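GEO10716p1 (PDB 7BTG) probably removes phosphate from phosphoarginine in proteins, as a fly member of the low molecular weight protein tyrosine phosphatase family. Local coordinates at residues L4-P15 with H66-D75. The protein carries 1 engineered substitution. Numbering follows the deposited sequence.
Sequences LFVSIGNTCRSP and HLGRMISAQD. Engineered in segment 4-15: Ser7 (natural residue Cys). With PO4 (phosphate ion), chain B; PO4 (phosphate ion), chain C.
Asn10 OD1 accepts two hydrogen bonds from 66-75. Arg69 N (3.0 Å) donates to Asn10 OD1 in the carbonyl plane, on a lone pair, and His66 NE2 (2.8 Å) from a position tilted 20° from that plane. The oxygen lies in the plane of the imidazole, and the amide is turned 68° against the ring. CG of Asn10 stands anti to the backbone N (chi1 -169°), which brings the amide up to His66 and Arg69, and Asn10 ND2 turns back to Ser14 OG at 2.9 Å and to Ser37. An alanine here would remove the amide and would probably leave His66 NE2 and the N-H of Arg69 without their shared acceptor and Ser14 OG without its amide donor. Leu4 inserts its two methyls: CD2 packs on Ile71 CD1 (3.8 Å) and Asp75 CB, and CD1 lies 3.7 Å from Arg69 NH2. That guanidinium grips the Asp75 carboxylate end-on, with NH1 to OD2 at 2.9 Å and NH2 to OD1 at 3.1 Å, and NH2 also pairs with Asp36. Beyond Asn10, backbone N-H groups of Gly9, Thr11, Cys12 and Arg13 and the Arg13 guanidinium surround a phosphate ion. Ser7, engineered in place of the natural cysteine, brings OG to 2.8 Å from O1 of that phosphate. This is the P-loop of the phosphatase active site, CX5R in the natural sequence, joining strand 2-7 to helix 13-27, with its asparagine tied to the neighbouring loop.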
loop_
_atom_site.group_PDB
_atom_site.type_symbol
_atom_site.label_atom_id
_atom_site.label_comp_id
_atom_site.label_asym_id
_atom_site.label_seq_id
_atom_site.Cartn_x
_atom_site.Cartn_y
_atom_site.Cartn_z
ATOM N N LEU A 4 -5.843 -1.874 -3.213
ATOM C CA LEU A 4 -5.180 -0.607 -3.519
ATOM C C LEU A 4 -4.385 -0.151 -2.300
ATOM O O LEU A 4 -4.960 0.042 -1.226
ATOM C CB LEU A 4 -6.209 0.457 -3.906
ATOM C CG LEU A 4 -5.658 1.824 -4.316
ATOM C CD1 LEU A 4 -4.960 1.723 -5.659
ATOM C CD2 LEU A 4 -6.790 2.852 -4.357
ATOM N N PHE A 5 -3.068 0.010 -2.454
ATOM C CA PHE A 5 -2.247 0.577 -1.394
ATOM C C PHE A 5 -2.130 2.086 -1.593
ATOM O O PHE A 5 -1.992 2.563 -2.722
ATOM C CB PHE A 5 -0.856 -0.054 -1.367
ATOM C CG PHE A 5 -0.845 -1.497 -0.931
ATOM C CD1 PHE A 5 -1.071 -1.836 0.377
ATOM C CD2 PHE A 5 -0.563 -2.512 -1.837
ATOM C CE1 PHE A 5 -1.036 -3.178 0.792
ATOM C CE2 PHE A 5 -0.524 -3.856 -1.428
ATOM C CZ PHE A 5 -0.766 -4.179 -0.113
ATOM N N VAL A 6 -2.193 2.843 -0.496
ATOM C CA VAL A 6 -2.211 4.300 -0.578
ATOM C C VAL A 6 -1.166 4.888 0.354
ATOM O O VAL A 6 -1.114 4.547 1.542
ATOM C CB VAL A 6 -3.600 4.874 -0.273
ATOM C CG1 VAL A 6 -3.538 6.422 -0.212
ATOM C CG2 VAL A 6 -4.557 4.451 -1.365
ATOM N N SER A 7 -0.307 5.745 -0.196
ATOM C CA SER A 7 0.637 6.531 0.576
ATOM C C SER A 7 0.487 7.974 0.131
ATOM O O SER A 7 -0.179 8.254 -0.866
ATOM C CB SER A 7 2.083 6.041 0.396
ATOM O OG SER A 7 2.499 6.036 -0.964
ATOM N N ILE A 8 1.104 8.913 0.856
ATOM C CA ILE A 8 0.866 10.306 0.489
ATOM C C ILE A 8 1.479 10.604 -0.874
ATOM O O ILE A 8 0.826 11.191 -1.745
ATOM C CB ILE A 8 1.341 11.275 1.591
ATOM C CG1 ILE A 8 0.839 12.672 1.260
ATOM C CG2 ILE A 8 2.857 11.307 1.758
ATOM C CD1 ILE A 8 0.975 13.646 2.372
ATOM N N GLY A 9 2.687 10.108 -1.129
ATOM C CA GLY A 9 3.344 10.447 -2.374
ATOM C C GLY A 9 3.161 9.446 -3.493
ATOM O O GLY A 9 3.418 9.775 -4.646
ATOM N N ASN A 10 2.744 8.213 -3.175
ATOM C CA ASN A 10 2.691 7.117 -4.150
ATOM C C ASN A 10 4.032 6.947 -4.854
ATOM O O ASN A 10 4.117 6.745 -6.066
ATOM C CB ASN A 10 1.569 7.309 -5.167
ATOM C CG ASN A 10 1.345 6.069 -6.007
ATOM O OD1 ASN A 10 0.901 6.144 -7.158
ATOM N ND2 ASN A 10 1.684 4.911 -5.441
ATOM N N THR A 11 5.094 7.011 -4.064
ATOM C CA THR A 11 6.448 6.939 -4.586
ATOM C C THR A 11 7.379 6.120 -3.709
ATOM O O THR A 11 8.430 5.705 -4.197
ATOM C CB THR A 11 7.021 8.364 -4.762
ATOM O OG1 THR A 11 8.361 8.317 -5.256
ATOM C CG2 THR A 11 6.992 9.138 -3.443
ATOM N N CYS A 12 7.026 5.840 -2.448
ATOM C CA CYS A 12 7.863 5.009 -1.586
ATOM C C CYS A 12 7.073 3.821 -1.049
ATOM O O CYS A 12 7.191 2.712 -1.570
ATOM C CB CYS A 12 8.428 5.829 -0.422
ATOM S SG CYS A 12 9.553 7.172 -0.878
ATOM N N ARG A 13 6.227 4.060 -0.043
ATOM C CA ARG A 13 5.574 2.971 0.679
ATOM C C ARG A 13 4.580 2.216 -0.198
ATOM O O ARG A 13 4.591 0.981 -0.230
ATOM C CB ARG A 13 4.888 3.512 1.939
ATOM C CG ARG A 13 5.854 4.029 2.971
ATOM C CD ARG A 13 5.134 4.856 4.012
ATOM N NE ARG A 13 4.608 6.075 3.396
ATOM C CZ ARG A 13 3.862 6.983 4.027
ATOM N NH1 ARG A 13 3.549 6.814 5.315
ATOM N NH2 ARG A 13 3.428 8.057 3.362
ATOM N N SER A 14 3.696 2.930 -0.896
ATOM C CA SER A 14 2.653 2.230 -1.627
ATOM C C SER A 14 3.193 1.428 -2.816
ATOM O O SER A 14 2.721 0.301 -3.044
ATOM C CB SER A 14 1.530 3.185 -2.068
ATOM O OG SER A 14 1.966 4.445 -2.567
ATOM N N PRO A 15 4.160 1.925 -3.599
ATOM C CA PRO A 15 4.679 1.072 -4.682
ATOM C C PRO A 15 5.414 -0.143 -4.154
ATOM O O PRO A 15 5.365 -1.210 -4.777
ATOM C CB PRO A 15 5.618 2.003 -5.466
ATOM C CG PRO A 15 5.225 3.392 -5.071
ATOM C CD PRO A 15 4.746 3.283 -3.652
ATOM N N HIS A 66 5.884 1.295 -11.639
ATOM C CA HIS A 66 4.664 2.051 -11.379
ATOM C C HIS A 66 4.865 3.551 -11.545
ATOM O O HIS A 66 5.815 4.124 -11.012
ATOM C CB HIS A 66 4.197 1.733 -9.952
ATOM C CG HIS A 66 2.996 2.501 -9.507
ATOM N ND1 HIS A 66 1.714 2.115 -9.824
ATOM C CD2 HIS A 66 2.880 3.614 -8.745
ATOM C CE1 HIS A 66 0.857 2.961 -9.283
ATOM N NE2 HIS A 66 1.537 3.878 -8.620
ATOM N N LEU A 67 3.962 4.191 -12.278
ATOM C CA LEU A 67 3.927 5.646 -12.343
ATOM C C LEU A 67 3.053 6.190 -11.216
ATOM O O LEU A 67 1.906 5.761 -11.056
ATOM C CB LEU A 67 3.384 6.106 -13.698
ATOM C CG LEU A 67 4.171 5.810 -14.980
ATOM C CD1 LEU A 67 3.318 6.077 -16.221
ATOM C CD2 LEU A 67 5.458 6.604 -15.040
ATOM N N GLY A 68 3.575 7.165 -10.472
ATOM C CA GLY A 68 2.788 7.799 -9.427
ATOM C C GLY A 68 1.495 8.384 -9.956
ATOM O O GLY A 68 1.502 9.047 -10.996
ATOM N N ARG A 69 0.373 8.109 -9.295
ATOM C CA ARG A 69 -0.910 8.648 -9.720
ATOM C C ARG A 69 -1.739 9.009 -8.493
ATOM O O ARG A 69 -1.489 8.544 -7.378
ATOM C CB ARG A 69 -1.699 7.668 -10.617
ATOM C CG ARG A 69 -2.279 6.455 -9.875
ATOM C CD ARG A 69 -3.104 5.570 -10.802
ATOM N NE ARG A 69 -3.762 4.459 -10.105
ATOM C CZ ARG A 69 -4.939 4.562 -9.483
ATOM N NH1 ARG A 69 -5.580 5.730 -9.453
ATOM N NH2 ARG A 69 -5.479 3.499 -8.884
ATOM N N MET A 70 -2.724 9.869 -8.715
ATOM C CA MET A 70 -3.648 10.233 -7.661
ATOM C C MET A 70 -4.718 9.167 -7.542
ATOM O O MET A 70 -5.077 8.518 -8.522
ATOM C CB MET A 70 -4.316 11.571 -7.959
ATOM C CG MET A 70 -3.386 12.754 -8.032
ATOM S SD MET A 70 -3.209 13.618 -6.452
ATOM C CE MET A 70 -4.656 13.086 -5.553
ATOM N N ILE A 71 -5.213 8.969 -6.319
ATOM C CA ILE A 71 -6.431 8.198 -6.163
ATOM C C ILE A 71 -7.571 8.996 -6.782
ATOM O O ILE A 71 -7.616 10.227 -6.679
ATOM C CB ILE A 71 -6.695 7.866 -4.682
ATOM C CG1 ILE A 71 -7.752 6.769 -4.565
ATOM C CG2 ILE A 71 -7.153 9.096 -3.906
ATOM C CD1 ILE A 71 -7.922 6.234 -3.175
ATOM N N SER A 72 -8.461 8.305 -7.483
ATOM C CA SER A 72 -9.654 8.909 -8.056
ATOM C C SER A 72 -10.880 8.374 -7.333
ATOM O O SER A 72 -10.814 7.395 -6.586
ATOM C CB SER A 72 -9.751 8.606 -9.561
ATOM O OG SER A 72 -9.890 7.209 -9.782
ATOM N N ALA A 73 -12.012 9.025 -7.575
ATOM C CA ALA A 73 -13.267 8.533 -7.031
ATOM C C ALA A 73 -13.548 7.099 -7.483
ATOM O O ALA A 73 -14.006 6.271 -6.682
ATOM C CB ALA A 73 -14.401 9.465 -7.446
ATOM N N GLN A 74 -13.273 6.786 -8.764
ATOM C CA GLN A 74 -13.514 5.444 -9.292
ATOM C C GLN A 74 -12.827 4.383 -8.458
ATOM O O GLN A 74 -13.356 3.275 -8.293
ATOM C CB GLN A 74 -13.020 5.332 -10.739
ATOM C CG GLN A 74 -14.075 5.585 -11.799
ATOM C CD GLN A 74 -15.066 4.436 -11.972
ATOM O OE1 GLN A 74 -14.979 3.388 -11.310
ATOM N NE2 GLN A 74 -16.021 4.632 -12.878
ATOM N N ASP A 75 -11.655 4.709 -7.917
ATOM C CA ASP A 75 -10.911 3.743 -7.125
ATOM C C ASP A 75 -11.740 3.215 -5.959
ATOM O O ASP A 75 -11.680 2.026 -5.641
ATOM C CB ASP A 75 -9.615 4.376 -6.630
ATOM C CG ASP A 75 -8.615 4.551 -7.734
ATOM O OD1 ASP A 75 -8.526 3.638 -8.574
ATOM O OD2 ASP A 75 -7.924 5.590 -7.766
HETATM P P PO4 B . 5.301 7.767 0.089
HETATM O O1 PO4 B . 4.920 7.368 -1.324
HETATM O O2 PO4 B . 6.575 8.571 0.054
HETATM O O3 PO4 B . 5.582 6.582 0.983
HETATM O O4 PO4 B . 4.163 8.544 0.747
HETATM P P PO4 C . 1.172 -0.839 -12.338
HETATM O O1 PO4 C . 0.651 -2.198 -12.758
HETATM O O2 PO4 C . 2.504 -0.965 -11.621
HETATM O O3 PO4 C . 1.380 -0.005 -13.577
HETATM O O4 PO4 C . 0.098 -0.151 -11.501
#